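Local coordinates for glycoside hydrolase family protein (Novosphingobium sp. PP1Y, PDB 6Q2F), which hydrolyses alpha-L-rhamnosides as an alpha-L-rhamnosidase, probably freeing terminal L-rhamnose from glycosylated substrates, at residues Y943-G948 / K968-D973; P879-T884 / A919-T924; E912-I917 / P953-G958; E667-V672 / Y906-Q911; A732-F737 / D755-Y760. One frame throughout, in Å; residues are numbered along the deposited sequence.

Contact 1. Residues Y943-G948 / K968-D973; sequences YRISGG and KAAARD
Tyr943 and Ile945 meet Arg972 and Asp973 in a mainly polar contact at the margin of an antiparallel sheet, where the loop between strand 961-967 and the short strand 974-975 comes alongside strand 937-946. Strands 937-946 and 974-975 pair next to this point, where Tyr943 is bonded through its backbone to Val975. The amide N of Ile945 donates to Asp973 O at 2.6 Å. The phenol makes the second link: Tyr943 OH donates to Arg972 O at 2.8 Å, that oxygen lying at the ring edge while the hydroxyl stands above the carbonyl plane. With chi1 at 68°, CG of Tyr943 lies between the backbone N and the carbonyl carbon, which brings the hydroxyl end of the ring to the loop. A water extends this bond, donating to Tyr943 OH at 2.9 Å and accepting from Arg972 N at 3.1 Å. Beside the polar atoms, Ile945 CD1 rests on Ala970 CB at 3.9 Å, and the isoleucine side chain crosses that of Asp973 at about a right angle. One side-chain hydroxyl and one strand amide thus fix two consecutive loop carbonyls, and the water satisfies the amide of Arg972 on the same turn.

Contact 2. Residues P879-T884 / A919-T924; sequences PDFTFT and AHFRVT
His920, Arg922 and Asp880 bury the most surface where strand 881-884 runs antiparallel to strand 915-921. Thr882 and His920 form the hydrogen-bonded pair, with His920 N donating to Thr882 O at 2.8 Å and Thr882 N returning a bond to His920 O. Their side chains lie side by side on one face, so that Thr882 CG2 packs on His920 CB at 3.6 Å. The imidazole is held by both nitrogens: ND1 bonds to Glu949, and NE2 reaches a water, 2.8 Å away in the ring plane, that also bonds Thr884 OG1. Where the strands give way to loop, Arg922 N donates to Asp880 O at 2.9 Å. In the same two residues the Asp880 carboxylate is stacked over one face of the Arg922 guanidinium, their planes 7° apart. The salt bridge from Asp880 OD1 to Arg922 NH2 is long, 3.7 Å, and rests on charge alone, because no N-H points at the oxygen. A water compensates, donating to Asp880 OD1 and Arg922 O and accepting from Arg922 NE. NH1 is hydrogen-bonded to Ala878 O and forms a salt bridge with Asp733, while the Asp880 carboxylate is held by Tyr905 and His896. On the opposite face Phe881 CD1 lies 3.7 Å from Phe921 CE2, and both rings pack against Leu907 of the same sheet. This alternation of side chains across two faces is that of an antiparallel strand pair.

Contact 3. Residues E912-I917 / P953-G958; sequences EAAQSI and PLHLDG
The His955 imidazole, on the antiparallel strand pair 915-917 and 953-956, has polar atoms at its edge, Ser916 OG and Asp957 OD1 both lying in the ring plane, while Ala914 CB approaches CE1 obliquely at 3.8 Å. Both edge bonds are weak: Ser916 OG stands 3.4 Å from His955 ND1, with either able to donate, and His955 NE2 gives a bent bond to Asp957 OD1. CG of His955 lies on the carbonyl side (chi1 177°), which presents ND1 to Ser916 and NE2 to Asp957. The second flat group, the Gln915 amide, uses NE2 to donate to Ala913 O, which lies in the amide plane although the nitrogen stands well above the plane of that carbonyl.

The pair belongs to the antiparallel sheet that also carries strands 937-946 and 961-967. Gln915 with Leu956 and Ile917 with Leu954 are hydrogen-bonded pairs, each closed by two backbone bonds; Ser916 and His955 form the non-hydrogen-bonded pair between them. The faces differ sharply. Ser916 and His955 share an exposed one, whereas Ile917, Leu954 and Leu956 turn to a buried one, where Ile917 and Leu954 lie side by side, CG1 to CB 3.9 Å. Beyond the last bridge the chains stay close without a further backbone bond between them: Gly958, having no side chain, lets its CA come within 3.2 Å of Glu912 O as a C-H donor.

Contact 4. Residues E667-V672 / Y906-Q911; sequences EFVTGV and YLVNQQ
Tyr906 and Val908 of strand 902-908 pack against Phe668 and Val669 near the C-terminal end of helix 657-670. This helix joins parallel strands 642-649 and 674-677 of the eight-stranded (beta/alpha) barrel, so the contact sets a beta-sheet domain against the barrel's outer layer. No hydrogen bond crosses it. CE2 of the tyrosine ring presses on Phe668 CB at 3.4 Å, and Val669 N lies 3.7 Å from the same CE2, at the ring edge. The phenylalanine and tyrosine side chains cross obliquely, with Tyr906 OH 3.6 Å from Phe668 CD2. Because CG of Tyr906 is anti to its amide nitrogen (chi1 -179°), the ring projects from the strand to the helix. Two residues on, Val908 CG2 meets Val669 CB at 4.0 Å, and the extended Gln910 side chain meets that of Val669 from the opposite direction, NE2 to CG1 4.1 Å.

Further out, helix 712-726 covers Phe668 through Ile718 and Leu725, Phe963 meets the Tyr906 ring, and Pro893 lies against Val669. Helix 657-670 ends in a Schellman motif, where Gly671 takes a positive phi that suits glycine. Two bonds close it: Gly671 N donates to Phe668 O at 3.1 Å, and Val672 N to Glu667 O at 2.9 Å.

Contact 5. Residues A732-F737 / D755-Y760; sequences ADVAYF and DAPVRY
A crossover between neighbouring parallel strands, 734-737 and 762-765, contains this buried contact, in which Tyr736, Val734 and Asp733 meet the loop 755-760 that leads into the second strand. Asp755, Pro757 and Tyr760 come down on them in reverse order along the chain. At one end CB of Asp755 lies at the edge of the Tyr736 ring, in its plane, 3.2 Å from Tyr736 OH and 3.5 Å from Tyr736 CE2. The two side chains cross at about a right angle. Tyr736 holds CG opposite its amide nitrogen across the CA-CB bond, chi1 -174°, which carries the ring off the strand into the loop; beyond the contact its hydroxyl is bonded to Gly796 N. In the middle Val734 CG2 touches Pro757 CG at 3.9 Å, an apolar step between two polar ends, with Ile868 and Leu872 of helix 868-874 lying against Val734. Tyr760 OH bonds to Val877 O. At the far end Asp733 OD2, whose main partner is Arg922, lies 3.5 Å from Tyr760 CD2, in the ring plane. So placed, the oxygen meets the electropositive C-H rim of the ring and not its pi face, an approach that would mildly favour its negative charge.

How the contacts relate
From the N terminus, contact 4 opens first, on a helix of the (beta/alpha) barrel, and closes some 230 residues later on strand 902-908. Contact 5 is nested inside that loop, at the mixed sheet that holds strands 734-737 and 762-765. Contact 2 opens before contact 4 closes and so crosses it; contact 3 in turn crosses contact 2, the two sharing strand 915-921, and contact 1 crosses contact 3. Contacts 1 to 4 all reach one antiparallel sheet, from its barrel-facing strand to the outlying loop 968-973. A probable backbone hydrogen bond between Phe881 and Arg759 links contacts 2 and 5, Leu907 and Leu954 link 4 and 3, and Thr924 meets Gly948 between 2 and 1.

Contact 1. Residues Y943-G948 / K968-D973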
# COMPACT_ATOMS: atom_id res chain seq x y z
N TYR A 943 27.37 19.08 -22.76
CA TYR A 943 27.82 17.91 -22.02
C TYR A 943 29.32 17.71 -22.23
O TYR A 943 29.90 18.21 -23.20
CB TYR A 943 27.07 16.64 -22.44
CG TYR A 943 27.38 16.19 -23.86
CD1 TYR A 943 26.65 16.69 -24.93
CD2 TYR A 943 28.41 15.30 -24.12
CE1 TYR A 943 26.93 16.30 -26.23
CE2 TYR A 943 28.71 14.92 -25.42
CZ TYR A 943 27.96 15.43 -26.47
OH TYR A 943 28.25 15.05 -27.76
N ARG A 944 29.92 16.93 -21.33
CA ARG A 944 31.29 16.47 -21.47
C ARG A 944 31.35 15.00 -21.09
O ARG A 944 30.85 14.61 -20.02
CB ARG A 944 32.25 17.28 -20.59
CG ARG A 944 33.39 16.46 -20.01
CD ARG A 944 34.47 17.34 -19.42
NE ARG A 944 35.35 17.91 -20.43
CZ ARG A 944 36.53 17.40 -20.78
NH1 ARG A 944 36.97 16.30 -20.18
NH2 ARG A 944 37.27 17.99 -21.71
N ILE A 945 31.91 14.19 -21.98
CA ILE A 945 32.09 12.76 -21.74
C ILE A 945 33.55 12.56 -21.37
O ILE A 945 34.44 13.04 -22.07
CB ILE A 945 31.71 11.92 -22.97
CG1 ILE A 945 30.28 12.24 -23.40
CG2 ILE A 945 31.85 10.44 -22.66
CD1 ILE A 945 29.78 11.39 -24.54
N SER A 946 33.78 11.87 -20.26
CA SER A 946 35.13 11.79 -19.72
C SER A 946 35.17 10.82 -18.55
O SER A 946 34.30 10.87 -17.67
CB SER A 946 35.61 13.17 -19.29
OG SER A 946 36.95 13.11 -18.85
N GLY A 947 36.19 9.97 -18.52
CA GLY A 947 36.42 9.10 -17.39
C GLY A 947 35.24 8.23 -17.00
O GLY A 947 34.97 8.06 -15.81
N GLY A 948 34.53 7.66 -17.98
CA GLY A 948 33.47 6.73 -17.67
C GLY A 948 32.15 7.36 -17.30
O GLY A 948 31.21 6.64 -16.93
N LYS A 968 21.13 9.00 -28.83
CA LYS A 968 21.89 9.39 -30.01
C LYS A 968 23.38 9.12 -29.78
O LYS A 968 23.94 9.52 -28.76
CB LYS A 968 21.65 10.86 -30.32
CG LYS A 968 20.20 11.22 -30.67
CD LYS A 968 20.09 12.70 -31.10
CE LYS A 968 18.70 13.02 -31.64
NZ LYS A 968 18.58 14.45 -32.06
N ALA A 969 24.01 8.45 -30.74
CA ALA A 969 25.46 8.26 -30.68
C ALA A 969 26.18 9.60 -30.65
O ALA A 969 25.87 10.50 -31.42
CB ALA A 969 25.96 7.42 -31.86
N ALA A 970 27.14 9.72 -29.75
CA ALA A 970 27.90 10.96 -29.59
C ALA A 970 28.89 11.11 -30.74
O ALA A 970 29.77 10.27 -30.91
CB ALA A 970 28.61 10.97 -28.24
N ALA A 971 28.73 12.17 -31.54
CA ALA A 971 29.75 12.48 -32.55
C ALA A 971 31.02 13.01 -31.90
O ALA A 971 32.13 12.61 -32.27
CB ALA A 971 29.21 13.50 -33.55
N ARG A 972 30.88 13.93 -30.95
CA ARG A 972 31.98 14.47 -30.18
C ARG A 972 31.80 14.06 -28.73
O ARG A 972 30.68 13.79 -28.28
CB ARG A 972 32.04 16.00 -30.25
CG ARG A 972 32.24 16.62 -31.64
CD ARG A 972 31.82 18.11 -31.61
NE ARG A 972 32.68 18.97 -32.42
CZ ARG A 972 33.76 19.61 -31.96
NH1 ARG A 972 34.12 19.49 -30.69
NH2 ARG A 972 34.47 20.37 -32.78
N ASP A 973 32.89 14.07 -27.98
CA ASP A 973 32.83 13.79 -26.55
C ASP A 973 32.54 15.02 -25.70
O ASP A 973 32.23 14.87 -24.51
CB ASP A 973 34.12 13.11 -26.09
CG ASP A 973 34.00 11.60 -26.11
OD1 ASP A 973 33.02 11.09 -26.72
OD2 ASP A 973 34.87 10.92 -25.52
O HOH W 1 27.91 14.83 -30.64

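Contact 2. Residues P879-T884 / A919-T924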
# COMPACT_ATOMS: atom_id res chain seq x y z
N PRO A 879 29.20 5.44 -9.17
CA PRO A 879 27.82 5.90 -8.99
C PRO A 879 27.08 5.98 -10.31
O PRO A 879 27.63 6.38 -11.33
CB PRO A 879 27.98 7.30 -8.38
CG PRO A 879 29.39 7.38 -7.89
CD PRO A 879 30.20 6.41 -8.70
N ASP A 880 25.80 5.59 -10.29
CA ASP A 880 24.99 5.71 -11.49
C ASP A 880 24.59 7.15 -11.75
O ASP A 880 24.73 7.66 -12.87
CB ASP A 880 23.74 4.82 -11.37
CG ASP A 880 23.07 4.58 -12.71
OD1 ASP A 880 23.69 4.91 -13.74
OD2 ASP A 880 21.93 4.05 -12.72
N PHE A 881 24.07 7.83 -10.72
CA PHE A 881 23.69 9.23 -10.86
C PHE A 881 24.12 9.98 -9.61
O PHE A 881 23.85 9.55 -8.49
CB PHE A 881 22.18 9.43 -11.07
CG PHE A 881 21.74 10.88 -10.99
CD1 PHE A 881 22.04 11.76 -12.01
CD2 PHE A 881 21.08 11.35 -9.88
CE1 PHE A 881 21.67 13.10 -11.93
CE2 PHE A 881 20.70 12.68 -9.79
CZ PHE A 881 20.99 13.55 -10.82
N THR A 882 24.79 11.10 -9.81
CA THR A 882 25.12 12.00 -8.72
C THR A 882 25.23 13.40 -9.30
O THR A 882 25.14 13.60 -10.51
CB THR A 882 26.41 11.60 -8.02
OG1 THR A 882 26.51 12.32 -6.79
CG2 THR A 882 27.61 11.93 -8.90
N PHE A 883 25.41 14.38 -8.42
CA PHE A 883 25.35 15.77 -8.86
C PHE A 883 26.05 16.69 -7.87
O PHE A 883 26.06 16.43 -6.66
CB PHE A 883 23.90 16.23 -9.04
CG PHE A 883 23.07 16.12 -7.81
CD1 PHE A 883 23.02 17.16 -6.88
CD2 PHE A 883 22.33 14.97 -7.56
CE1 PHE A 883 22.24 17.05 -5.74
CE2 PHE A 883 21.55 14.85 -6.41
CZ PHE A 883 21.50 15.90 -5.50
N THR A 884 26.63 17.77 -8.40
CA THR A 884 27.21 18.83 -7.60
C THR A 884 26.50 20.14 -7.92
O THR A 884 25.79 20.25 -8.92
CB THR A 884 28.71 18.99 -7.86
OG1 THR A 884 28.92 19.44 -9.20
CG2 THR A 884 29.42 17.65 -7.68
N ALA A 919 25.28 17.45 -13.40
CA ALA A 919 24.73 16.11 -13.24
C ALA A 919 25.68 15.10 -13.86
O ALA A 919 26.12 15.28 -15.00
CB ALA A 919 23.34 16.00 -13.87
N HIS A 920 26.00 14.04 -13.10
CA HIS A 920 26.95 13.00 -13.50
C HIS A 920 26.19 11.70 -13.75
O HIS A 920 25.55 11.18 -12.83
CB HIS A 920 28.01 12.75 -12.42
CG HIS A 920 28.91 13.92 -12.17
ND1 HIS A 920 30.28 13.85 -12.31
CD2 HIS A 920 28.64 15.20 -11.80
CE1 HIS A 920 30.81 15.03 -12.05
NE2 HIS A 920 29.84 15.86 -11.72
N PHE A 921 26.28 11.18 -14.97
CA PHE A 921 25.61 9.95 -15.34
C PHE A 921 26.67 8.92 -15.71
O PHE A 921 27.66 9.24 -16.39
CB PHE A 921 24.65 10.16 -16.51
CG PHE A 921 23.66 11.26 -16.28
CD1 PHE A 921 24.01 12.58 -16.53
CD2 PHE A 921 22.38 10.99 -15.82
CE1 PHE A 921 23.10 13.59 -16.32
CE2 PHE A 921 21.47 12.00 -15.61
CZ PHE A 921 21.83 13.31 -15.86
N ARG A 922 26.47 7.68 -15.24
CA ARG A 922 27.37 6.58 -15.56
C ARG A 922 27.03 6.06 -16.95
O ARG A 922 26.45 4.99 -17.14
CB ARG A 922 27.28 5.48 -14.51
CG ARG A 922 28.31 4.35 -14.68
CD ARG A 922 28.08 3.25 -13.63
NE ARG A 922 26.76 2.63 -13.77
CZ ARG A 922 26.07 2.10 -12.76
NH1 ARG A 922 26.54 2.13 -11.52
NH2 ARG A 922 24.89 1.54 -13.00
N VAL A 923 27.37 6.86 -17.96
CA VAL A 923 27.12 6.51 -19.35
C VAL A 923 28.12 7.27 -20.21
O VAL A 923 28.64 8.31 -19.82
CB VAL A 923 25.67 6.81 -19.80
CG1 VAL A 923 25.38 8.30 -19.69
CG2 VAL A 923 25.41 6.34 -21.24
N THR A 924 28.34 6.74 -21.40
CA THR A 924 29.40 7.16 -22.28
C THR A 924 28.95 6.91 -23.71
O THR A 924 28.02 6.14 -23.95
CB THR A 924 30.65 6.36 -21.87
OG1 THR A 924 30.37 4.96 -22.00
CG2 THR A 924 31.13 6.73 -20.51
O HOH W 2 27.36 9.17 -12.02
O HOH W 3 24.85 3.18 -15.70
O HOH W 4 30.67 18.47 -11.01

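Contact 3. Residues E912-I917 / P953-G958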
# COMPACT_ATOMS: atom_id res chain seq x y z
N GLU A 912 11.13 23.34 -3.75
CA GLU A 912 10.57 24.54 -4.35
C GLU A 912 11.65 25.40 -4.99
O GLU A 912 11.39 26.04 -6.02
CB GLU A 912 9.78 25.34 -3.32
CG GLU A 912 8.38 24.77 -3.07
CD GLU A 912 7.67 25.43 -1.90
OE1 GLU A 912 8.18 25.34 -0.77
OE2 GLU A 912 6.59 26.02 -2.14
N ALA A 913 12.85 25.43 -4.43
CA ALA A 913 13.92 26.25 -4.97
C ALA A 913 14.52 25.63 -6.23
O ALA A 913 14.87 24.45 -6.25
CB ALA A 913 15.03 26.46 -3.93
N ALA A 914 14.64 26.44 -7.27
CA ALA A 914 15.35 26.03 -8.47
C ALA A 914 16.78 25.63 -8.12
O ALA A 914 17.37 26.11 -7.15
CB ALA A 914 15.37 27.17 -9.50
N GLN A 915 17.34 24.72 -8.92
CA GLN A 915 18.71 24.26 -8.76
C GLN A 915 19.45 24.37 -10.08
O GLN A 915 18.89 24.12 -11.15
CB GLN A 915 18.76 22.79 -8.26
CG GLN A 915 17.89 22.53 -7.04
CD GLN A 915 18.40 23.25 -5.81
OE1 GLN A 915 19.59 23.24 -5.51
NE2 GLN A 915 17.49 23.90 -5.08
N SER A 916 20.73 24.74 -9.98
CA SER A 916 21.68 24.71 -11.09
C SER A 916 22.76 23.71 -10.69
O SER A 916 23.59 24.02 -9.83
CB SER A 916 22.29 26.09 -11.36
OG SER A 916 21.34 26.96 -11.94
N ILE A 917 22.74 22.53 -11.30
CA ILE A 917 23.65 21.48 -10.88
C ILE A 917 24.55 21.08 -12.05
O ILE A 917 24.32 21.44 -13.20
CB ILE A 917 22.91 20.24 -10.36
CG1 ILE A 917 22.08 19.61 -11.49
CG2 ILE A 917 22.02 20.59 -9.17
CD1 ILE A 917 21.36 18.30 -11.08
N PRO A 953 25.44 20.04 -17.45
CA PRO A 953 24.98 21.13 -16.58
C PRO A 953 23.46 21.22 -16.73
O PRO A 953 22.97 21.30 -17.81
CB PRO A 953 25.66 22.35 -17.15
CG PRO A 953 25.96 22.00 -18.54
CD PRO A 953 26.21 20.54 -18.58
N LEU A 954 22.75 21.21 -15.63
CA LEU A 954 21.29 21.23 -15.66
C LEU A 954 20.77 22.38 -14.83
O LEU A 954 21.26 22.63 -13.72
CB LEU A 954 20.69 19.92 -15.13
CG LEU A 954 20.78 18.67 -16.00
CD1 LEU A 954 20.07 17.56 -15.28
CD2 LEU A 954 20.15 18.92 -17.36
N HIS A 955 19.77 23.06 -15.35
CA HIS A 955 18.96 23.94 -14.54
C HIS A 955 17.63 23.25 -14.32
O HIS A 955 17.00 22.78 -15.27
CB HIS A 955 18.72 25.30 -15.19
CG HIS A 955 17.82 26.17 -14.38
ND1 HIS A 955 18.28 26.95 -13.34
CD2 HIS A 955 16.47 26.33 -14.41
CE1 HIS A 955 17.26 27.58 -12.79
NE2 HIS A 955 16.15 27.22 -13.42
N LEU A 956 17.21 23.17 -13.07
CA LEU A 956 15.94 22.55 -12.72
C LEU A 956 15.09 23.59 -12.00
O LEU A 956 15.50 24.13 -10.97
CB LEU A 956 16.16 21.31 -11.86
CG LEU A 956 16.80 20.14 -12.60
CD1 LEU A 956 17.12 18.99 -11.64
CD2 LEU A 956 15.87 19.67 -13.71
N ASP A 957 13.92 23.89 -12.56
CA ASP A 957 12.98 24.72 -11.83
C ASP A 957 12.53 23.98 -10.58
O ASP A 957 12.70 22.76 -10.45
CB ASP A 957 11.77 25.08 -12.69
CG ASP A 957 12.15 25.82 -13.96
OD1 ASP A 957 13.03 26.72 -13.88
OD2 ASP A 957 11.56 25.51 -15.02
N GLY A 958 11.94 24.72 -9.64
CA GLY A 958 11.33 24.07 -8.49
C GLY A 958 10.35 22.99 -8.93
O GLY A 958 9.51 23.23 -9.80

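Contact 4. Residues E667-V672 / Y906-Q911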
# COMPACT_ATOMS: atom_id res chain seq x y z
N GLU A 667 5.40 9.51 -7.52
CA GLU A 667 5.08 8.15 -7.97
C GLU A 667 6.02 7.71 -9.08
O GLU A 667 6.51 6.57 -9.08
CB GLU A 667 3.64 8.10 -8.46
CG GLU A 667 2.61 8.35 -7.39
CD GLU A 667 1.22 8.32 -7.95
OE1 GLU A 667 0.98 7.54 -8.90
OE2 GLU A 667 0.38 9.09 -7.46
N PHE A 668 6.26 8.60 -10.04
CA PHE A 668 7.14 8.27 -11.16
C PHE A 668 8.55 7.90 -10.67
O PHE A 668 9.09 6.87 -11.05
CB PHE A 668 7.18 9.44 -12.13
CG PHE A 668 5.95 9.54 -13.01
CD1 PHE A 668 5.32 8.40 -13.48
CD2 PHE A 668 5.44 10.78 -13.37
CE1 PHE A 668 4.21 8.49 -14.29
CE2 PHE A 668 4.31 10.88 -14.17
CZ PHE A 668 3.70 9.73 -14.64
N VAL A 669 9.14 8.74 -9.80
CA VAL A 669 10.53 8.51 -9.41
C VAL A 669 10.66 7.33 -8.45
O VAL A 669 11.76 6.80 -8.27
CB VAL A 669 11.13 9.80 -8.82
CG1 VAL A 669 10.74 9.97 -7.34
CG2 VAL A 669 12.65 9.83 -9.02
N THR A 670 9.54 6.85 -7.87
CA THR A 670 9.58 5.65 -7.05
C THR A 670 9.43 4.37 -7.86
O THR A 670 9.70 3.28 -7.34
CB THR A 670 8.51 5.72 -5.97
OG1 THR A 670 8.59 6.99 -5.32
CG2 THR A 670 8.71 4.60 -4.90
N GLY A 671 9.02 4.46 -9.13
CA GLY A 671 8.90 3.29 -9.99
C GLY A 671 7.53 3.10 -10.61
O GLY A 671 7.35 2.17 -11.41
N VAL A 672 6.53 3.92 -10.27
CA VAL A 672 5.24 3.83 -10.93
C VAL A 672 5.36 4.28 -12.37
O VAL A 672 6.03 5.28 -12.68
CB VAL A 672 4.21 4.67 -10.17
CG1 VAL A 672 2.87 4.69 -10.92
CG2 VAL A 672 4.05 4.12 -8.75
N TYR A 906 15.51 9.67 -15.39
CA TYR A 906 14.42 10.52 -14.94
C TYR A 906 14.86 11.18 -13.66
O TYR A 906 15.26 10.48 -12.72
CB TYR A 906 13.15 9.69 -14.70
CG TYR A 906 11.94 10.48 -14.24
CD1 TYR A 906 11.40 11.48 -15.03
CD2 TYR A 906 11.34 10.20 -13.03
CE1 TYR A 906 10.26 12.19 -14.63
CE2 TYR A 906 10.21 10.90 -12.62
CZ TYR A 906 9.68 11.88 -13.41
OH TYR A 906 8.55 12.55 -12.97
N LEU A 907 14.79 12.51 -13.61
CA LEU A 907 15.22 13.31 -12.47
C LEU A 907 14.06 14.16 -11.96
O LEU A 907 13.30 14.73 -12.75
CB LEU A 907 16.38 14.24 -12.84
CG LEU A 907 17.61 13.70 -13.57
CD1 LEU A 907 18.70 14.78 -13.64
CD2 LEU A 907 18.15 12.48 -12.87
N VAL A 908 13.94 14.29 -10.63
CA VAL A 908 12.94 15.17 -10.04
C VAL A 908 13.61 16.03 -8.98
O VAL A 908 14.14 15.50 -8.00
CB VAL A 908 11.77 14.40 -9.41
CG1 VAL A 908 10.72 15.42 -8.89
CG2 VAL A 908 11.18 13.45 -10.43
N ASN A 909 13.55 17.35 -9.17
CA ASN A 909 14.02 18.29 -8.15
C ASN A 909 12.92 18.42 -7.11
O ASN A 909 11.96 19.18 -7.27
CB ASN A 909 14.37 19.64 -8.76
CG ASN A 909 14.54 20.72 -7.72
OD1 ASN A 909 14.97 20.45 -6.60
ND2 ASN A 909 14.19 21.96 -8.08
N GLN A 910 13.05 17.68 -6.01
CA GLN A 910 12.03 17.68 -4.97
C GLN A 910 12.15 18.88 -4.04
O GLN A 910 12.17 18.73 -2.82
CB GLN A 910 12.10 16.41 -4.14
CG GLN A 910 11.73 15.19 -4.92
CD GLN A 910 11.80 13.93 -4.07
OE1 GLN A 910 12.45 13.90 -3.03
NE2 GLN A 910 11.09 12.91 -4.50
N GLN A 911 12.26 20.06 -4.62
CA GLN A 911 12.36 21.26 -3.82
C GLN A 911 11.69 22.42 -4.51
O GLN A 911 11.70 22.49 -5.71
CB GLN A 911 13.81 21.60 -3.58
CG GLN A 911 14.47 20.83 -2.46
CD GLN A 911 15.09 19.52 -2.90
OE1 GLN A 911 15.26 19.28 -4.07
NE2 GLN A 911 15.39 18.69 -1.96

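Contact 5. Residues A732-F737 / D755-Y760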
# COMPACT_ATOMS: atom_id res chain seq x y z
N ALA A 732 18.98 -1.10 -11.85
CA ALA A 732 19.30 -0.98 -10.43
C ALA A 732 20.54 -1.82 -10.15
O ALA A 732 20.72 -2.87 -10.76
CB ALA A 732 18.14 -1.44 -9.54
N ASP A 733 21.39 -1.34 -9.25
CA ASP A 733 22.63 -2.03 -8.93
C ASP A 733 22.55 -2.86 -7.67
O ASP A 733 23.33 -3.80 -7.52
CB ASP A 733 23.79 -1.03 -8.80
CG ASP A 733 24.12 -0.35 -10.11
OD1 ASP A 733 24.15 -1.04 -11.15
OD2 ASP A 733 24.34 0.86 -10.11
N VAL A 734 21.62 -2.55 -6.76
CA VAL A 734 21.55 -3.20 -5.46
C VAL A 734 20.24 -3.98 -5.37
O VAL A 734 19.17 -3.45 -5.69
CB VAL A 734 21.66 -2.17 -4.31
CG1 VAL A 734 21.48 -2.84 -2.97
CG2 VAL A 734 23.03 -1.45 -4.37
N ALA A 735 20.34 -5.25 -5.00
CA ALA A 735 19.16 -6.03 -4.63
C ALA A 735 19.10 -6.01 -3.11
O ALA A 735 19.94 -6.61 -2.43
CB ALA A 735 19.25 -7.46 -5.16
N TYR A 736 18.12 -5.30 -2.56
CA TYR A 736 18.04 -5.10 -1.12
C TYR A 736 17.19 -6.22 -0.53
O TYR A 736 15.96 -6.18 -0.62
CB TYR A 736 17.47 -3.72 -0.82
CG TYR A 736 17.45 -3.32 0.64
CD1 TYR A 736 16.70 -4.03 1.57
CD2 TYR A 736 18.14 -2.19 1.08
CE1 TYR A 736 16.66 -3.65 2.91
CE2 TYR A 736 18.11 -1.81 2.42
CZ TYR A 736 17.37 -2.55 3.33
OH TYR A 736 17.33 -2.20 4.66
N PHE A 737 17.83 -7.21 0.07
CA PHE A 737 17.12 -8.30 0.72
C PHE A 737 16.69 -7.84 2.10
O PHE A 737 17.54 -7.48 2.92
CB PHE A 737 18.00 -9.54 0.82
CG PHE A 737 17.31 -10.73 1.45
CD1 PHE A 737 16.30 -11.40 0.79
CD2 PHE A 737 17.72 -11.20 2.68
CE1 PHE A 737 15.69 -12.50 1.36
CE2 PHE A 737 17.12 -12.30 3.26
CZ PHE A 737 16.10 -12.95 2.60
N ASP A 755 18.82 2.57 4.90
CA ASP A 755 19.90 1.62 4.63
C ASP A 755 20.32 1.60 3.17
O ASP A 755 21.37 1.02 2.85
CB ASP A 755 19.42 0.20 5.03
CG ASP A 755 20.32 -0.45 6.01
OD1 ASP A 755 21.30 0.22 6.40
OD2 ASP A 755 20.09 -1.61 6.40
N ALA A 756 19.50 2.15 2.30
CA ALA A 756 19.50 2.02 0.86
C ALA A 756 20.50 2.98 0.23
O ALA A 756 20.84 4.01 0.81
CB ALA A 756 18.09 2.30 0.33
N PRO A 757 20.98 2.67 -0.96
CA PRO A 757 21.87 3.60 -1.66
C PRO A 757 21.12 4.84 -2.13
O PRO A 757 19.89 4.88 -2.21
CB PRO A 757 22.38 2.77 -2.84
CG PRO A 757 21.27 1.78 -3.10
CD PRO A 757 20.68 1.45 -1.76
N VAL A 758 21.88 5.89 -2.42
CA VAL A 758 21.34 7.14 -2.95
C VAL A 758 21.76 7.36 -4.40
O VAL A 758 20.94 7.67 -5.26
CB VAL A 758 21.74 8.34 -2.07
CG1 VAL A 758 21.31 9.64 -2.73
CG2 VAL A 758 21.12 8.21 -0.68
N ARG A 759 23.05 7.19 -4.69
CA ARG A 759 23.61 7.42 -6.01
C ARG A 759 23.52 6.20 -6.91
O ARG A 759 23.96 6.25 -8.06
CB ARG A 759 25.07 7.89 -5.86
CG ARG A 759 25.19 9.11 -4.92
CD ARG A 759 26.65 9.56 -4.74
NE ARG A 759 27.51 8.46 -4.30
CZ ARG A 759 28.83 8.41 -4.51
NH1 ARG A 759 29.44 9.39 -5.15
NH2 ARG A 759 29.52 7.37 -4.07
N TYR A 760 22.94 5.11 -6.39
CA TYR A 760 22.66 3.89 -7.13
C TYR A 760 21.20 3.52 -6.93
O TYR A 760 20.64 3.74 -5.85
CB TYR A 760 23.54 2.72 -6.63
CG TYR A 760 25.03 3.00 -6.54
CD1 TYR A 760 25.55 3.79 -5.53
CD2 TYR A 760 25.91 2.43 -7.46
CE1 TYR A 760 26.92 4.03 -5.44
CE2 TYR A 760 27.27 2.65 -7.38
CZ TYR A 760 27.76 3.46 -6.37
OH TYR A 760 29.12 3.70 -6.30